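Local coordinates for protein flavin-containing monooxygenase (Allium sativum, PDB 6WPU) that probably catalyses the FAD-dependent S-oxygenation of S-allyl-L-cysteine in garlic, as a flavin-containing monooxygenase, at residues 91-103 / 340-352. Sequence-based numbering, arbitrary orientation.
Sequences TNLPREVMGFLDY and KIVPFPLCELQSK. With FAD (flavin-adenine dinucleotide), chain B.
Phe100 and Pro345 bring the two backbones to 4.8 Å between CA atoms, where the loop leaving the short helix 95-98 runs beside the first turns of the helix that begins at Pro343. Glu348 makes the direct hydrogen bond between the two segments: its extended chain (chi1 -177°) carries OE1 to the backbone N of Leu101, which donates to the syn lone pair, nearly straight, over 2.5 Å, short for an N-H...O bond and perhaps a little compressed in the model. The same oxygen lies in the plane of the Phe100 ring, at its edge. Phe344 CB sits over one face of that ring, 3.9 Å from its centroid; the two ring planes are only 19° apart but displaced, scarcely overlapping. Leu101 sets CD2 against Pro345 CB and CD1 against Leu349 CG, and Val342 CG1 meets Val97 CG1 at 3.7 Å. A water takes the N-H of Phe344 and donates to Met98 O and FAD O2. Asn92 N donates to FAD O4 (2.8 Å), and FAD N3 bonds weakly to Met98 SD. With Thr91 and Pro343, these residues make the contact one wall of the FAD pocket. Asp102 OD1 and Glu348 OE2, 3.2 Å apart, are bridged by Arg39 of helix 32-43, which probably offsets their like charges. That helix, following what is probably the Rossmann-type glycine-rich turn, also packs on Phe100 and Phe344, while helix 416-431 touches Val97, Leu101 and Val342.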
loop_
_atom_site.group_PDB
_atom_site.type_symbol
_atom_site.label_atom_id
_atom_site.label_comp_id
_atom_site.label_asym_id
_atom_site.label_seq_id
_atom_site.Cartn_x
_atom_site.Cartn_y
_atom_site.Cartn_z
ATOM N N THR A 91 -1.501 7.542 11.166
ATOM C CA THR A 91 -1.317 7.844 9.750
ATOM C C THR A 91 -0.046 8.667 9.560
ATOM O O THR A 91 0.343 9.452 10.430
ATOM C CB THR A 91 -2.537 8.593 9.167
ATOM O OG1 THR A 91 -2.629 9.932 9.694
ATOM C CG2 THR A 91 -3.826 7.851 9.471
ATOM N N ASN A 92 0.633 8.459 8.431
ATOM C CA ASN A 92 1.782 9.295 8.090
ATOM C C ASN A 92 1.398 10.429 7.155
ATOM O O ASN A 92 2.274 11.127 6.643
ATOM C CB ASN A 92 2.918 8.461 7.482
ATOM C CG ASN A 92 2.502 7.706 6.241
ATOM O OD1 ASN A 92 1.543 8.066 5.561
ATOM N ND2 ASN A 92 3.213 6.635 5.946
ATOM N N LEU A 93 0.101 10.611 6.913
ATOM C CA LEU A 93 -0.463 11.712 6.150
ATOM C C LEU A 93 -1.556 12.358 6.988
ATOM O O LEU A 93 -2.245 11.658 7.744
ATOM C CB LEU A 93 -1.050 11.216 4.820
ATOM C CG LEU A 93 -0.093 10.579 3.813
ATOM C CD1 LEU A 93 -0.900 9.941 2.693
ATOM C CD2 LEU A 93 0.860 11.643 3.265
ATOM N N PRO A 94 -1.714 13.677 6.916
ATOM C CA PRO A 94 -2.828 14.317 7.623
ATOM C C PRO A 94 -4.144 13.843 7.037
ATOM O O PRO A 94 -4.237 13.516 5.851
ATOM C CB PRO A 94 -2.602 15.810 7.373
ATOM C CG PRO A 94 -1.849 15.856 6.090
ATOM C CD PRO A 94 -1.012 14.611 6.019
ATOM N N ARG A 95 -5.161 13.760 7.896
ATOM C CA ARG A 95 -6.377 13.069 7.488
ATOM C C ARG A 95 -7.083 13.793 6.340
ATOM O O ARG A 95 -7.758 13.140 5.535
ATOM C CB ARG A 95 -7.307 12.884 8.693
ATOM C CG ARG A 95 -7.822 14.182 9.314
ATOM C CD ARG A 95 -8.452 13.927 10.686
ATOM N NE ARG A 95 -9.661 13.101 10.619
ATOM C CZ ARG A 95 -10.130 12.363 11.625
ATOM N NH1 ARG A 95 -9.478 12.310 12.784
ATOM N NH2 ARG A 95 -11.250 11.657 11.471
ATOM N N GLU A 96 -6.928 15.122 6.227
ATOM C CA GLU A 96 -7.556 15.841 5.117
ATOM C C GLU A 96 -7.032 15.346 3.775
ATOM O O GLU A 96 -7.788 15.251 2.800
ATOM C CB GLU A 96 -7.334 17.355 5.235
ATOM C CG GLU A 96 -7.903 18.020 6.492
ATOM C CD GLU A 96 -6.921 17.987 7.668
ATOM O OE1 GLU A 96 -5.752 17.580 7.469
ATOM O OE2 GLU A 96 -7.323 18.368 8.789
ATOM N N VAL A 97 -5.738 15.021 3.713
ATOM C CA VAL A 97 -5.106 14.581 2.470
ATOM C C VAL A 97 -5.578 13.185 2.078
ATOM O O VAL A 97 -5.710 12.882 0.886
ATOM C CB VAL A 97 -3.571 14.652 2.629
ATOM C CG1 VAL A 97 -2.851 13.613 1.770
ATOM C CG2 VAL A 97 -3.081 16.022 2.293
ATOM N N MET A 98 -5.867 12.329 3.062
ATOM C CA MET A 98 -6.097 10.908 2.818
ATOM C C MET A 98 -7.477 10.571 2.264
ATOM O O MET A 98 -7.635 9.501 1.666
ATOM C CB MET A 98 -5.923 10.121 4.110
ATOM C CG MET A 98 -4.507 9.960 4.563
ATOM S SD MET A 98 -4.480 9.097 6.143
ATOM C CE MET A 98 -5.305 7.552 5.776
ATOM N N GLY A 99 -8.481 11.415 2.480
ATOM C CA GLY A 99 -9.850 11.012 2.194
ATOM C C GLY A 99 -10.158 10.904 0.709
ATOM O O GLY A 99 -9.578 11.586 -0.132
ATOM N N PHE A 100 -11.094 10.015 0.385
ATOM C CA PHE A 100 -11.694 10.013 -0.945
ATOM C C PHE A 100 -12.182 11.407 -1.334
ATOM O O PHE A 100 -12.608 12.207 -0.493
ATOM C CB PHE A 100 -12.846 9.014 -0.997
ATOM C CG PHE A 100 -12.401 7.578 -0.858
ATOM C CD1 PHE A 100 -11.670 6.976 -1.861
ATOM C CD2 PHE A 100 -12.728 6.837 0.268
ATOM C CE1 PHE A 100 -11.263 5.671 -1.747
ATOM C CE2 PHE A 100 -12.331 5.530 0.395
ATOM C CZ PHE A 100 -11.586 4.935 -0.611
ATOM N N LEU A 101 -12.109 11.693 -2.636
ATOM C CA LEU A 101 -12.351 13.046 -3.134
ATOM C C LEU A 101 -13.761 13.543 -2.827
ATOM O O LEU A 101 -13.975 14.754 -2.691
ATOM C CB LEU A 101 -12.092 13.087 -4.642
ATOM C CG LEU A 101 -10.642 12.767 -5.011
ATOM C CD1 LEU A 101 -10.468 12.675 -6.508
ATOM C CD2 LEU A 101 -9.698 13.806 -4.404
ATOM N N ASP A 102 -14.743 12.654 -2.741
ATOM C CA ASP A 102 -16.103 13.102 -2.456
ATOM C C ASP A 102 -16.577 12.635 -1.085
ATOM O O ASP A 102 -17.780 12.555 -0.836
ATOM C CB ASP A 102 -17.066 12.640 -3.554
ATOM C CG ASP A 102 -17.229 11.129 -3.584
ATOM O OD1 ASP A 102 -16.461 10.419 -2.888
ATOM O OD2 ASP A 102 -18.139 10.651 -4.291
ATOM N N TYR A 103 -15.646 12.333 -0.184
ATOM C CA TYR A 103 -15.985 11.783 1.127
ATOM C C TYR A 103 -14.902 12.198 2.107
ATOM O O TYR A 103 -14.020 11.406 2.459
ATOM C CB TYR A 103 -16.114 10.260 1.057
ATOM C CG TYR A 103 -16.885 9.685 2.212
ATOM C CD1 TYR A 103 -18.208 10.064 2.442
ATOM C CD2 TYR A 103 -16.299 8.760 3.071
ATOM C CE1 TYR A 103 -18.925 9.534 3.498
ATOM C CE2 TYR A 103 -17.003 8.225 4.131
ATOM C CZ TYR A 103 -18.312 8.613 4.339
ATOM O OH TYR A 103 -19.007 8.078 5.394
ATOM N N LYS A 340 4.329 4.956 -3.007
ATOM C CA LYS A 340 4.699 6.315 -2.598
ATOM C C LYS A 340 3.600 7.307 -2.989
ATOM O O LYS A 340 3.858 8.399 -3.505
ATOM C CB LYS A 340 6.067 6.730 -3.163
ATOM C CG LYS A 340 7.266 6.179 -2.367
ATOM C CD LYS A 340 7.450 6.886 -1.021
ATOM C CE LYS A 340 8.639 6.315 -0.230
ATOM N NZ LYS A 340 8.971 7.075 1.025
ATOM N N ILE A 341 2.349 6.922 -2.715
ATOM C CA ILE A 341 1.189 7.692 -3.149
ATOM C C ILE A 341 0.263 7.927 -1.968
ATOM O O ILE A 341 0.283 7.195 -0.975
ATOM C CB ILE A 341 0.392 6.977 -4.266
ATOM C CG1 ILE A 341 -0.130 5.631 -3.733
ATOM C CG2 ILE A 341 1.239 6.809 -5.512
ATOM C CD1 ILE A 341 -1.152 4.978 -4.581
ATOM N N VAL A 342 -0.591 8.939 -2.116
ATOM C CA VAL A 342 -1.812 9.056 -1.322
ATOM C C VAL A 342 -2.835 8.097 -1.922
ATOM O O VAL A 342 -3.394 8.384 -2.987
ATOM C CB VAL A 342 -2.327 10.503 -1.312
ATOM C CG1 VAL A 342 -3.524 10.630 -0.388
ATOM C CG2 VAL A 342 -1.204 11.448 -0.895
ATOM N N PRO A 343 -3.121 6.959 -1.280
ATOM C CA PRO A 343 -3.811 5.868 -1.986
ATOM C C PRO A 343 -5.307 6.036 -2.241
ATOM O O PRO A 343 -5.758 5.617 -3.310
ATOM C CB PRO A 343 -3.559 4.653 -1.083
ATOM C CG PRO A 343 -3.292 5.227 0.267
ATOM C CD PRO A 343 -2.607 6.541 0.035
ATOM N N PHE A 344 -6.085 6.588 -1.299
ATOM C CA PHE A 344 -7.541 6.547 -1.450
ATOM C C PHE A 344 -8.003 7.341 -2.669
ATOM O O PHE A 344 -8.727 6.772 -3.504
ATOM C CB PHE A 344 -8.261 7.024 -0.173
ATOM C CG PHE A 344 -8.031 6.158 1.064
ATOM C CD1 PHE A 344 -7.359 4.949 0.992
ATOM C CD2 PHE A 344 -8.496 6.580 2.304
ATOM C CE1 PHE A 344 -7.146 4.163 2.131
ATOM C CE2 PHE A 344 -8.285 5.812 3.459
ATOM C CZ PHE A 344 -7.610 4.589 3.368
ATOM N N PRO A 345 -7.616 8.614 -2.859
ATOM C CA PRO A 345 -8.058 9.316 -4.076
ATOM C C PRO A 345 -7.476 8.727 -5.352
ATOM O O PRO A 345 -8.153 8.746 -6.387
ATOM C CB PRO A 345 -7.598 10.767 -3.850
ATOM C CG PRO A 345 -6.534 10.692 -2.831
ATOM C CD PRO A 345 -6.824 9.495 -1.977
ATOM N N LEU A 346 -6.245 8.200 -5.317
ATOM C CA LEU A 346 -5.682 7.570 -6.511
ATOM C C LEU A 346 -6.514 6.358 -6.952
ATOM O O LEU A 346 -6.826 6.204 -8.138
ATOM C CB LEU A 346 -4.224 7.172 -6.256
ATOM C CG LEU A 346 -3.526 6.560 -7.475
ATOM C CD1 LEU A 346 -2.092 7.058 -7.608
ATOM C CD2 LEU A 346 -3.574 5.019 -7.441
ATOM N N CYS A 347 -6.857 5.467 -6.011
ATOM C CA CYS A 347 -7.677 4.307 -6.349
ATOM C C CYS A 347 -9.063 4.738 -6.817
ATOM O O CYS A 347 -9.644 4.121 -7.716
ATOM C CB CYS A 347 -7.791 3.362 -5.147
ATOM S SG CYS A 347 -6.219 2.545 -4.652
ATOM N N GLU A 348 -9.595 5.800 -6.213
ATOM C CA GLU A 348 -10.879 6.349 -6.629
ATOM C C GLU A 348 -10.843 6.743 -8.097
ATOM O O GLU A 348 -11.735 6.378 -8.879
ATOM C CB GLU A 348 -11.218 7.554 -5.743
ATOM C CG GLU A 348 -12.576 8.248 -5.979
ATOM C CD GLU A 348 -12.801 9.394 -4.968
ATOM O OE1 GLU A 348 -11.814 9.803 -4.297
ATOM O OE2 GLU A 348 -13.949 9.879 -4.832
ATOM N N LEU A 349 -9.796 7.462 -8.498
ATOM C CA LEU A 349 -9.718 7.947 -9.869
ATOM C C LEU A 349 -9.394 6.817 -10.839
ATOM O O LEU A 349 -9.921 6.788 -11.958
ATOM C CB LEU A 349 -8.696 9.068 -9.958
ATOM C CG LEU A 349 -9.131 10.343 -9.246
ATOM C CD1 LEU A 349 -7.940 11.297 -9.085
ATOM C CD2 LEU A 349 -10.286 11.028 -10.007
ATOM N N GLN A 350 -8.555 5.867 -10.425
ATOM C CA GLN A 350 -8.305 4.700 -11.263
ATOM C C GLN A 350 -9.593 3.945 -11.559
ATOM O O GLN A 350 -9.839 3.534 -12.695
ATOM C CB GLN A 350 -7.308 3.762 -10.594
ATOM C CG GLN A 350 -5.880 4.242 -10.606
ATOM C CD GLN A 350 -4.950 3.187 -10.056
ATOM O OE1 GLN A 350 -5.315 2.456 -9.137
ATOM N NE2 GLN A 350 -3.748 3.090 -10.619
ATOM N N SER A 351 -10.411 3.720 -10.540
ATOM C CA SER A 351 -11.577 2.887 -10.765
ATOM C C SER A 351 -12.670 3.679 -11.471
ATOM O O SER A 351 -13.463 3.103 -12.218
ATOM C CB SER A 351 -12.058 2.302 -9.436
ATOM O OG SER A 351 -12.322 3.332 -8.504
ATOM N N LYS A 352 -12.683 5.001 -11.281
ATOM C CA LYS A 352 -13.549 5.866 -12.070
ATOM C C LYS A 352 -13.198 5.768 -13.552
ATOM O O LYS A 352 -14.083 5.703 -14.412
ATOM C CB LYS A 352 -13.422 7.307 -11.562
ATOM C CG LYS A 352 -14.583 8.230 -11.888
ATOM C CD LYS A 352 -14.330 9.638 -11.329
ATOM C CE LYS A 352 -14.353 9.670 -9.798
ATOM N NZ LYS A 352 -15.743 9.492 -9.258
HETATM P PA FAD B . -5.337 -3.820 1.194
HETATM O O1A FAD B . -5.643 -2.890 2.369
HETATM O O2A FAD B . -4.279 -4.800 1.283
HETATM O O5B FAD B . -6.515 -4.700 0.833
HETATM C C5B FAD B . -6.535 -5.812 -0.054
HETATM C C4B FAD B . -7.724 -6.746 0.265
HETATM O O4B FAD B . -7.877 -7.803 -0.640
HETATM C C3B FAD B . -7.639 -7.349 1.642
HETATM O O3B FAD B . -8.817 -7.141 2.349
HETATM C C2B FAD B . -7.437 -8.803 1.402
HETATM O O2B FAD B . -7.986 -9.604 2.386
HETATM C C1B FAD B . -8.136 -8.975 0.085
HETATM N N9A FAD B . -7.654 -10.092 -0.695
HETATM C C8A FAD B . -6.321 -10.374 -0.969
HETATM N N7A FAD B . -6.237 -11.483 -1.715
HETATM C C5A FAD B . -7.519 -11.990 -1.943
HETATM C C6A FAD B . -8.029 -13.095 -2.622
HETATM N N6A FAD B . -7.161 -14.023 -3.306
HETATM N N1A FAD B . -9.359 -13.291 -2.670
HETATM C C2A FAD B . -10.225 -12.454 -2.041
HETATM N N3A FAD B . -9.778 -11.370 -1.365
HETATM C C4A FAD B . -8.443 -11.114 -1.297
HETATM N N1 FAD B . -2.075 5.010 3.324
HETATM C C2 FAD B . -2.635 6.240 3.820
HETATM O O2 FAD B . -3.536 6.924 3.081
HETATM N N3 FAD B . -2.187 6.789 5.000
HETATM C C4 FAD B . -1.253 6.125 5.767
HETATM O O4 FAD B . -0.803 6.633 6.941
HETATM C C4X FAD B . -0.828 4.755 5.418
HETATM N N5 FAD B . -0.078 4.003 6.314
HETATM C C5X FAD B . 0.274 2.700 5.979
HETATM C C6 FAD B . 1.043 1.946 6.877
HETATM C C7 FAD B . 1.381 0.638 6.546
HETATM C C7M FAD B . 2.216 -0.159 7.513
HETATM C C8 FAD B . 0.969 0.083 5.336
HETATM C C8M FAD B . 1.328 -1.316 4.949
HETATM C C9 FAD B . 0.206 0.835 4.436
HETATM C C9A FAD B . -0.141 2.139 4.756
HETATM N N10 FAD B . -0.940 2.905 3.839
HETATM C C10 FAD B . -1.298 4.220 4.166
HETATM C "C1'" FAD B . -1.336 2.334 2.542
HETATM C "C2'" FAD B . -2.485 1.351 2.478
HETATM O "O2'" FAD B . -2.059 0.228 1.824
HETATM C "C3'" FAD B . -3.542 2.022 1.631
HETATM O "O3'" FAD B . -4.020 3.005 2.465
HETATM C "C4'" FAD B . -4.706 1.137 1.199
HETATM O "O4'" FAD B . -5.161 0.474 2.322
HETATM C "C5'" FAD B . -4.434 0.154 0.056
HETATM O "O5'" FAD B . -5.514 -0.729 0.152
HETATM P P FAD B . -5.880 -1.974 -0.757
HETATM O O1P FAD B . -7.439 -2.173 -0.871
HETATM O O2P FAD B . -5.044 -1.761 -2.081
HETATM O O3P FAD B . -4.951 -3.164 -0.103
HETATM O O HOH W 1 -5.379 7.858 1.253
#